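Local coordinates for protein NADP-dependent alcohol dehydrogenase (PDB 2OUI) that catalyses the NADP-dependent interconversion of alcohols and the corresponding carbonyl compounds, as a tetrameric zinc-containing alcohol dehydrogenase, at residues K73-G78 and N127-N132; E328-A333 and P347-H352. The protein carries 1 engineered substitution. All coordinates share one frame; numbering follows the deposited sequence. Where two conformers were deposited one is given.

Interaction 1 (K73-G78 and N127-N132); sequences KRLKVG and NEADAN
The carboxylate of Asp130 accepts hydrogen bonds from the backbone N-H groups of Lys73 and Arg74, two consecutive residues of the loop that joins strands 61-68 and 80-83 in the GroES-like domain. Asp130 belongs to the short helix 129-132, whose N-cap is Glu128. Its CG lies anti to the carbonyl carbon (chi1 -84°), a setting that brings the carboxylate closer to the loop than CB is. OD2 takes the Lys73 N-H on its syn lone pair, at 2.8 Å and nearly straight (167°). OD1 is reached by Arg74 N at 2.9 Å from well above the carboxylate plane. One bond on each oxygen limits rotation of the group, and Arg74 CB presses on the same OD1 at 3.2 Å.

The charged ends behave differently. Arg74 passes obliquely over Asp130, CG near the carboxylate carbon and CD near Asp130 CB and O, then bends at chi3; its guanidinium ends nearly perpendicular to the carboxylate (88°), with NE 5.5 Å from OD1. The extended Lys73 chain carries NZ to 6.5 Å from OD2. Neither makes a salt bridge with the aspartate, and both side chains lie on the solvent side, where any charge attraction is probably modest. On its far flank the helix meets a second subunit, whose Gln96 is bonded to Ala131 O. The buried side is carried by Leu75 and Ala129, Leu75 turning its CB toward the helix segment next to the two hydrogen bonds. There Leu75 CD1 sits 3.8 Å from Ala129 CB and 3.4 Å from Ala129 O.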
ATOM      1  N   LYS A  73       7.346  26.187  20.699  1.00 24.92           N
ATOM      2  CA  LYS A  73       7.839  25.416  21.852  1.00 28.79           C
ATOM      3  C   LYS A  73       9.175  24.705  21.623  1.00 29.73           C
ATOM      4  O   LYS A  73       9.852  24.364  22.590  1.00 30.53           O
ATOM      5  CB  LYS A  73       6.806  24.353  22.272  1.00 30.17           C
ATOM      6  CG  LYS A  73       5.497  24.905  22.794  1.00 38.25           C
ATOM      7  CD  LYS A  73       4.414  23.835  22.743  1.00 44.34           C
ATOM      8  CE  LYS A  73       3.114  24.347  23.349  1.00 53.65           C
ATOM      9  NZ  LYS A  73       2.057  23.287  23.339  1.00 56.27           N
ATOM     10  N   ARG A  74       9.536  24.463  20.357  1.00 27.29           N
ATOM     11  CA  ARG A  74      10.652  23.577  20.048  1.00 26.92           C
ATOM     12  C   ARG A  74      11.892  24.366  19.618  1.00 27.78           C
ATOM     13  O   ARG A  74      13.001  23.807  19.504  1.00 29.44           O
ATOM     14  CB  ARG A  74      10.266  22.580  18.938  1.00 25.33           C
ATOM     15  CG  ARG A  74       9.055  21.695  19.230  1.00 28.43           C
ATOM     16  CD  ARG A  74       8.868  20.651  18.114  1.00 29.40           C
ATOM     17  NE  ARG A  74       9.961  19.689  18.096  1.00 35.02           N
ATOM     18  CZ  ARG A  74       9.994  18.570  18.820  1.00 41.09           C
ATOM     19  NH1 ARG A  74       8.981  18.249  19.613  1.00 34.56           N
ATOM     20  NH2 ARG A  74      11.039  17.756  18.736  1.00 41.53           N
ATOM     21  N   LEU A  75      11.701  25.657  19.377  1.00 25.04           N
ATOM     22  CA  LEU A  75      12.733  26.480  18.749  1.00 26.72           C
ATOM     23  C   LEU A  75      12.985  27.716  19.553  1.00 25.99           C
ATOM     24  O   LEU A  75      12.089  28.230  20.223  1.00 27.19           O
ATOM     25  CB  LEU A  75      12.274  26.919  17.361  1.00 26.25           C
ATOM     26  CG  LEU A  75      11.992  25.773  16.397  1.00 28.30           C
ATOM     27  CD1 LEU A  75      11.185  26.324  15.223  1.00 32.12           C
ATOM     28  CD2 LEU A  75      13.309  25.119  15.938  1.00 33.03           C
ATOM     29  N   LYS A  76      14.204  28.218  19.475  1.00 24.16           N
ATOM     30  CA  LYS A  76      14.495  29.478  20.126  1.00 27.77           C
ATOM     31  C   LYS A  76      15.350  30.380  19.231  1.00 26.31           C
ATOM     32  O   LYS A  76      16.042  29.892  18.323  1.00 24.59           O
ATOM     33  CB  LYS A  76      15.143  29.232  21.495  1.00 30.69           C
ATOM     34  CG  LYS A  76      16.389  28.374  21.459  1.00 34.88           C
ATOM     35  CD  LYS A  76      16.798  27.902  22.869  1.00 36.55           C
ATOM     36  CE  LYS A  76      18.271  27.431  22.911  1.00 47.70           C
ATOM     37  NZ  LYS A  76      18.561  26.250  22.026  1.00 48.49           N
ATOM     38  N   VAL A  77      15.275  31.683  19.469  1.00 24.93           N
ATOM     39  CA  VAL A  77      16.122  32.650  18.771  1.00 25.48           C
ATOM     40  C   VAL A  77      17.587  32.192  18.852  1.00 27.21           C
ATOM     41  O   VAL A  77      18.075  31.835  19.938  1.00 28.98           O
ATOM     42  CB  VAL A  77      15.968  34.064  19.358  1.00 28.25           C
ATOM     43  CG1 VAL A  77      17.043  35.021  18.812  1.00 24.20           C
ATOM     44  CG2 VAL A  77      14.567  34.604  19.077  1.00 23.51           C
ATOM     45  N   GLY A  78      18.289  32.212  17.716  1.00 26.07           N
ATOM     46  CA  GLY A  78      19.667  31.713  17.669  1.00 25.69           C
ATOM     47  C   GLY A  78      19.835  30.307  17.094  1.00 26.00           C
ATOM     48  O   GLY A  78      20.910  29.976  16.575  1.00 26.91           O
ATOM     49  N   ASN A 127       5.770  29.557   8.341  1.00 22.71           N
ATOM     50  CA  ASN A 127       4.506  29.224   9.036  1.00 23.75           C
ATOM     51  C   ASN A 127       4.642  27.917   9.815  1.00 23.67           C
ATOM     52  O   ASN A 127       5.385  27.043   9.396  1.00 23.88           O
ATOM     53  CB  ASN A 127       3.372  29.048   8.015  1.00 24.31           C
ATOM     54  CG  ASN A 127       3.704  28.004   6.978  1.00 22.19           C
ATOM     55  OD1 ASN A 127       4.640  28.167   6.181  1.00 22.28           O
ATOM     56  ND2 ASN A 127       2.954  26.908   6.990  1.00 23.01           N
ATOM     57  N   GLU A 128       3.903  27.774  10.922  1.00 21.67           N
ATOM     58  CA  GLU A 128       3.953  26.525  11.713  1.00 22.60           C
ATOM     59  C   GLU A 128       5.394  26.056  11.972  1.00 22.63           C
ATOM     60  O   GLU A 128       5.785  24.935  11.641  1.00 21.91           O
ATOM     61  CB  GLU A 128       3.068  25.437  11.061  1.00 22.98           C
ATOM     62  CG  GLU A 128       1.583  25.825  11.204  1.00 22.67           C
ATOM     63  CD  GLU A 128       0.648  24.860  10.514  1.00 26.75           C
ATOM     64  OE1 GLU A 128       0.953  23.647  10.487  1.00 25.22           O
ATOM     65  OE2 GLU A 128      -0.406  25.332  10.023  1.00 28.20           O
ATOM     66  N   ALA A 129       6.185  26.940  12.580  1.00 20.33           N
ATOM     67  CA  ALA A 129       7.629  26.722  12.673  1.00 22.57           C
ATOM     68  C   ALA A 129       8.058  25.449  13.437  1.00 22.85           C
ATOM     69  O   ALA A 129       9.038  24.809  13.056  1.00 23.75           O
ATOM     70  CB  ALA A 129       8.307  27.959  13.279  1.00 23.59           C
ATOM     71  N   ASP A 130       7.362  25.093  14.512  1.00 23.52           N
ATOM     72  CA  ASP A 130       7.702  23.869  15.236  1.00 23.10           C
ATOM     73  C   ASP A 130       7.568  22.671  14.327  1.00 23.40           C
ATOM     74  O   ASP A 130       8.353  21.732  14.404  1.00 25.75           O
ATOM     75  CB  ASP A 130       6.776  23.657  16.453  1.00 24.18           C
ATOM     76  CG  ASP A 130       7.239  24.428  17.681  1.00 27.31           C
ATOM     77  OD1 ASP A 130       8.391  24.917  17.685  1.00 30.46           O
ATOM     78  OD2 ASP A 130       6.445  24.541  18.648  1.00 31.21           O
ATOM     79  N   ALA A 131       6.556  22.699  13.455  1.00 22.28           N
ATOM     80  CA  ALA A 131       6.263  21.559  12.603  1.00 20.26           C
ATOM     81  C   ALA A 131       7.176  21.573  11.369  1.00 22.10           C
ATOM     82  O   ALA A 131       7.508  20.526  10.831  1.00 23.42           O
ATOM     83  CB  ALA A 131       4.816  21.613  12.164  1.00 22.75           C
ATOM     84  N   ASN A 132       7.586  22.763  10.931  1.00 21.03           N
ATOM     85  CA  ASN A 132       8.249  22.920   9.652  1.00 22.28           C
ATOM     86  C   ASN A 132       9.762  23.166   9.641  1.00 24.79           C
ATOM     87  O   ASN A 132      10.344  23.200   8.570  1.00 24.72           O
ATOM     88  CB  ASN A 132       7.540  24.006   8.832  1.00 22.07           C
ATOM     89  CG  ASN A 132       6.221  23.521   8.302  1.00 23.58           C
ATOM     90  OD1 ASN A 132       6.111  22.358   7.931  1.00 24.02           O
ATOM     91  ND2 ASN A 132       5.206  24.385   8.298  1.00 21.39           N
TER

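Interaction 2 (E328-A333 and P347-H352); sequences EKVEDA and PVVRIH
The puckered ring of Pro347 meets Ala333 with its outer atoms, CB lying 4.0 Å from Ala333 CB and CG 3.9 Å from Ala333 O. This joins the last two elements of a beta-alpha-beta unit formed by strand 320-325, helix 329-339 and strand 346-350. The flat group of the strand, the guanidinium of Arg350, carries His352 NE2 over the centre of one face, 3.6 Å above its plane. Of its terminal nitrogens, NH1 is bonded to Leu32 O and NH2 forms a salt bridge with Glu356. This pairing stands apart from the helix, which the Arg350 side chain does not touch.

The helix and strand segments run antiparallel, their axes 8.5 Å apart at closest approach and at 178°. Alternation along the strand turns Pro347 and Val349 toward the helix, while Val348 faces Val146 and Met147. No hydrogen bond links the two segments, so the interface is held by apolar contact, and all but Lys329 of its touching residues are buried. Leu34 of strand 27-34 packs on Val330, and Pro36 rests on both Ala333 and Pro347. Pro36 directly precedes the zinc ligand Cys37, and the side chain of Pro347 is about 11 Å from the metal.

Val349 is the central side chain. With CG1 anti to the backbone N (chi1 177°), its CG2 is directed between Val330 CG1 and Ala333 CB. Lys329 contributes CB and its carbonyl, an oxygen already engaged by Ala333 N within the helix. Val349 CG2 thereby lies 3.9 Å from Val330 CG1, 4.0 Å from Ala333 CB and 4.0 Å from Lys329 O.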
ATOM      1  N   GLU A 328      24.093  39.186  -1.772  1.00 23.99           N
ATOM      2  CA  GLU A 328      23.973  39.750  -3.113  1.00 27.25           C
ATOM      3  C   GLU A 328      24.258  38.690  -4.167  1.00 27.45           C
ATOM      4  O   GLU A 328      23.697  38.743  -5.266  1.00 25.85           O
ATOM      5  CB  GLU A 328      24.925  40.925  -3.334  1.00 28.90           C
ATOM      6  CG  GLU A 328      25.452  41.558  -2.061  1.00 44.49           C
ATOM      7  CD  GLU A 328      26.651  40.814  -1.503  1.00 52.91           C
ATOM      8  OE1 GLU A 328      26.619  40.467  -0.296  1.00 55.98           O
ATOM      9  OE2 GLU A 328      27.610  40.575  -2.280  1.00 56.86           O
ATOM     10  N   LYS A 329      25.096  37.708  -3.833  1.00 26.01           N
ATOM     11  CA  LYS A 329      25.475  36.695  -4.832  1.00 23.58           C
ATOM     12  C   LYS A 329      24.381  35.701  -5.218  1.00 24.06           C
ATOM     13  O   LYS A 329      24.580  34.944  -6.168  1.00 24.23           O
ATOM     14  CB  LYS A 329      26.748  35.938  -4.429  1.00 24.05           C
ATOM     15  CG  LYS A 329      27.964  36.810  -4.207  1.00 25.16           C
ATOM     16  CD  LYS A 329      28.356  37.598  -5.426  1.00 28.19           C
ATOM     17  CE  LYS A 329      29.479  38.566  -5.076  1.00 41.31           C
ATOM     18  NZ  LYS A 329      29.878  39.374  -6.250  1.00 43.25           N
ATOM     19  N   VAL A 330      23.232  35.705  -4.534  1.00 22.80           N
ATOM     20  CA  VAL A 330      22.109  34.846  -4.966  1.00 22.88           C
ATOM     21  C   VAL A 330      21.653  35.221  -6.371  1.00 23.60           C
ATOM     22  O   VAL A 330      21.174  34.360  -7.118  1.00 22.50           O
ATOM     23  CB  VAL A 330      20.890  34.770  -3.987  1.00 25.04           C
ATOM     24  CG1 VAL A 330      21.317  34.213  -2.646  1.00 28.92           C
ATOM     25  CG2 VAL A 330      20.186  36.106  -3.823  1.00 24.00           C
ATOM     26  N   GLU A 331      21.810  36.493  -6.738  1.00 23.66           N
ATOM     27  CA  GLU A 331      21.453  36.890  -8.095  1.00 23.82           C
ATOM     28  C   GLU A 331      22.357  36.215  -9.123  1.00 25.05           C
ATOM     29  O   GLU A 331      21.867  35.614 -10.100  1.00 24.75           O
ATOM     30  CB  GLU A 331      21.472  38.398  -8.252  1.00 25.94           C
ATOM     31  CG  GLU A 331      20.992  38.844  -9.616  1.00 29.85           C
ATOM     32  CD  GLU A 331      20.734  40.335  -9.667  1.00 38.61           C
ATOM     33  OE1 GLU A 331      21.397  41.085  -8.914  1.00 37.52           O
ATOM     34  OE2 GLU A 331      19.871  40.752 -10.463  1.00 42.51           O
ATOM     35  N   ASP A 332      23.664  36.277  -8.885  1.00 21.58           N
ATOM     36  CA  ASP A 332      24.646  35.561  -9.714  1.00 24.70           C
ATOM     37  C   ASP A 332      24.338  34.073  -9.778  1.00 25.12           C
ATOM     38  O   ASP A 332      24.344  33.476 -10.869  1.00 24.43           O
ATOM     39  CB  ASP A 332      26.056  35.766  -9.165  1.00 25.84           C
ATOM     40  CG  ASP A 332      26.409  37.224  -8.982  1.00 34.16           C
ATOM     41  OD1 ASP A 332      25.744  37.932  -8.187  1.00 36.63           O
ATOM     42  OD2 ASP A 332      27.380  37.659  -9.629  1.00 29.80           O
ATOM     43  N   ALA A 333      24.049  33.478  -8.618  1.00 22.94           N
ATOM     44  CA  ALA A 333      23.773  32.060  -8.536  1.00 23.22           C
ATOM     45  C   ALA A 333      22.514  31.705  -9.327  1.00 25.32           C
ATOM     46  O   ALA A 333      22.484  30.691 -10.033  1.00 25.39           O
ATOM     47  CB  ALA A 333      23.632  31.618  -7.097  1.00 25.13           C
ATOM     48  N   PRO A 347      24.796  25.649  -7.424  1.00 25.51           N
ATOM     49  CA  PRO A 347      25.541  26.654  -6.669  1.00 24.37           C
ATOM     50  C   PRO A 347      25.001  26.797  -5.250  1.00 24.11           C
ATOM     51  O   PRO A 347      23.832  26.483  -4.971  1.00 23.67           O
ATOM     52  CB  PRO A 347      25.280  27.953  -7.438  1.00 26.20           C
ATOM     53  CG  PRO A 347      24.325  27.594  -8.581  1.00 25.35           C
ATOM     54  CD  PRO A 347      23.715  26.266  -8.216  1.00 26.49           C
ATOM     55  N   VAL A 348      25.864  27.239  -4.350  1.00 22.34           N
ATOM     56  CA  VAL A 348      25.444  27.584  -2.999  0.50 21.11           C
ATOM     57  C   VAL A 348      26.045  28.917  -2.606  1.00 21.56           C
ATOM     58  O   VAL A 348      27.148  29.274  -3.022  1.00 22.48           O
ATOM     59  CB  VAL A 348      25.810  26.532  -1.918  0.50 20.88           C
ATOM     60  CG1 VAL A 348      24.942  25.320  -2.044  0.50 19.81           C
ATOM     61  CG2 VAL A 348      27.287  26.162  -1.961  0.50 20.07           C
ATOM     62  N   VAL A 349      25.289  29.667  -1.818  1.00 20.95           N
ATOM     63  CA  VAL A 349      25.735  30.958  -1.342  1.00 21.51           C
ATOM     64  C   VAL A 349      25.778  30.886   0.176  1.00 22.20           C
ATOM     65  O   VAL A 349      24.810  30.496   0.791  1.00 22.40           O
ATOM     66  CB  VAL A 349      24.736  32.060  -1.749  1.00 20.49           C
ATOM     67  CG1 VAL A 349      25.166  33.423  -1.194  1.00 17.84           C
ATOM     68  CG2 VAL A 349      24.609  32.129  -3.278  1.00 23.15           C
ATOM     69  N   ARG A 350      26.897  31.295   0.765  1.00 23.89           N
ATOM     70  CA  ARG A 350      27.048  31.326   2.210  1.00 24.53           C
ATOM     71  C   ARG A 350      26.943  32.777   2.673  1.00 24.66           C
ATOM     72  O   ARG A 350      27.509  33.679   2.048  1.00 24.89           O
ATOM     73  CB  ARG A 350      28.389  30.692   2.610  1.00 26.82           C
ATOM     74  CG  ARG A 350      28.574  30.387   4.105  1.00 32.20           C
ATOM     75  CD  ARG A 350      27.681  29.225   4.666  1.00 26.54           C
ATOM     76  NE  ARG A 350      28.126  28.845   6.016  1.00 31.07           N
ATOM     77  CZ  ARG A 350      27.887  29.546   7.127  1.00 36.93           C
ATOM     78  NH1 ARG A 350      27.173  30.675   7.104  1.00 34.37           N
ATOM     79  NH2 ARG A 350      28.373  29.117   8.286  1.00 40.15           N
ATOM     80  N   ILE A 351      26.186  32.997   3.748  1.00 24.06           N
ATOM     81  CA  ILE A 351      25.994  34.327   4.325  1.00 24.97           C
ATOM     82  C   ILE A 351      26.424  34.292   5.796  1.00 25.52           C
ATOM     83  O   ILE A 351      26.026  33.402   6.545  1.00 23.76           O
ATOM     84  CB  ILE A 351      24.512  34.803   4.252  1.00 25.17           C
ATOM     85  CG1 ILE A 351      23.969  34.806   2.813  1.00 24.74           C
ATOM     86  CG2 ILE A 351      24.368  36.210   4.837  1.00 23.05           C
ATOM     87  CD1 ILE A 351      23.323  33.510   2.404  1.00 31.18           C
ATOM     88  N   HIS A 352      27.236  35.260   6.190  1.00 26.29           N
ATOM     89  CA  HIS A 352      27.755  35.352   7.560  1.00 28.34           C
ATOM     90  C   HIS A 352      27.247  36.573   8.324  1.00 26.59           C
ATOM     91  O   HIS A 352      26.897  37.601   7.725  1.00 26.99           O
ATOM     92  CB  HIS A 352      29.287  35.364   7.562  1.00 27.79           C
ATOM     93  CG  HIS A 352      29.896  34.057   7.164  1.00 35.45           C
ATOM     94  ND1 HIS A 352      30.601  33.894   5.991  1.00 38.64           N
ATOM     95  CD2 HIS A 352      29.890  32.847   7.770  1.00 35.88           C
ATOM     96  CE1 HIS A 352      31.017  32.644   5.900  1.00 37.51           C
ATOM     97  NE2 HIS A 352      30.599  31.987   6.965  1.00 41.62           N
TER

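The two contacts follow one another along the chain: both segments of interaction 1 precede those of interaction 2, with the parallel six-strand Rossmann sheet (strands from 170-173 to 288-292) in the sequence between them. Their centres are 25 Å apart and their nearest atoms about 11 Å, so they do not touch. Both nevertheless attach to one mixed sheet: the loop of interaction 1 joins its strands 61-68 and 80-83, while strand 346-350 of interaction 2 pairs with 27-34, which in turn pairs with 61-68. The chain thus returns after the nucleotide-binding type of fold to complete the zinc-bearing part that residues 73-78 and 127-132 help to form.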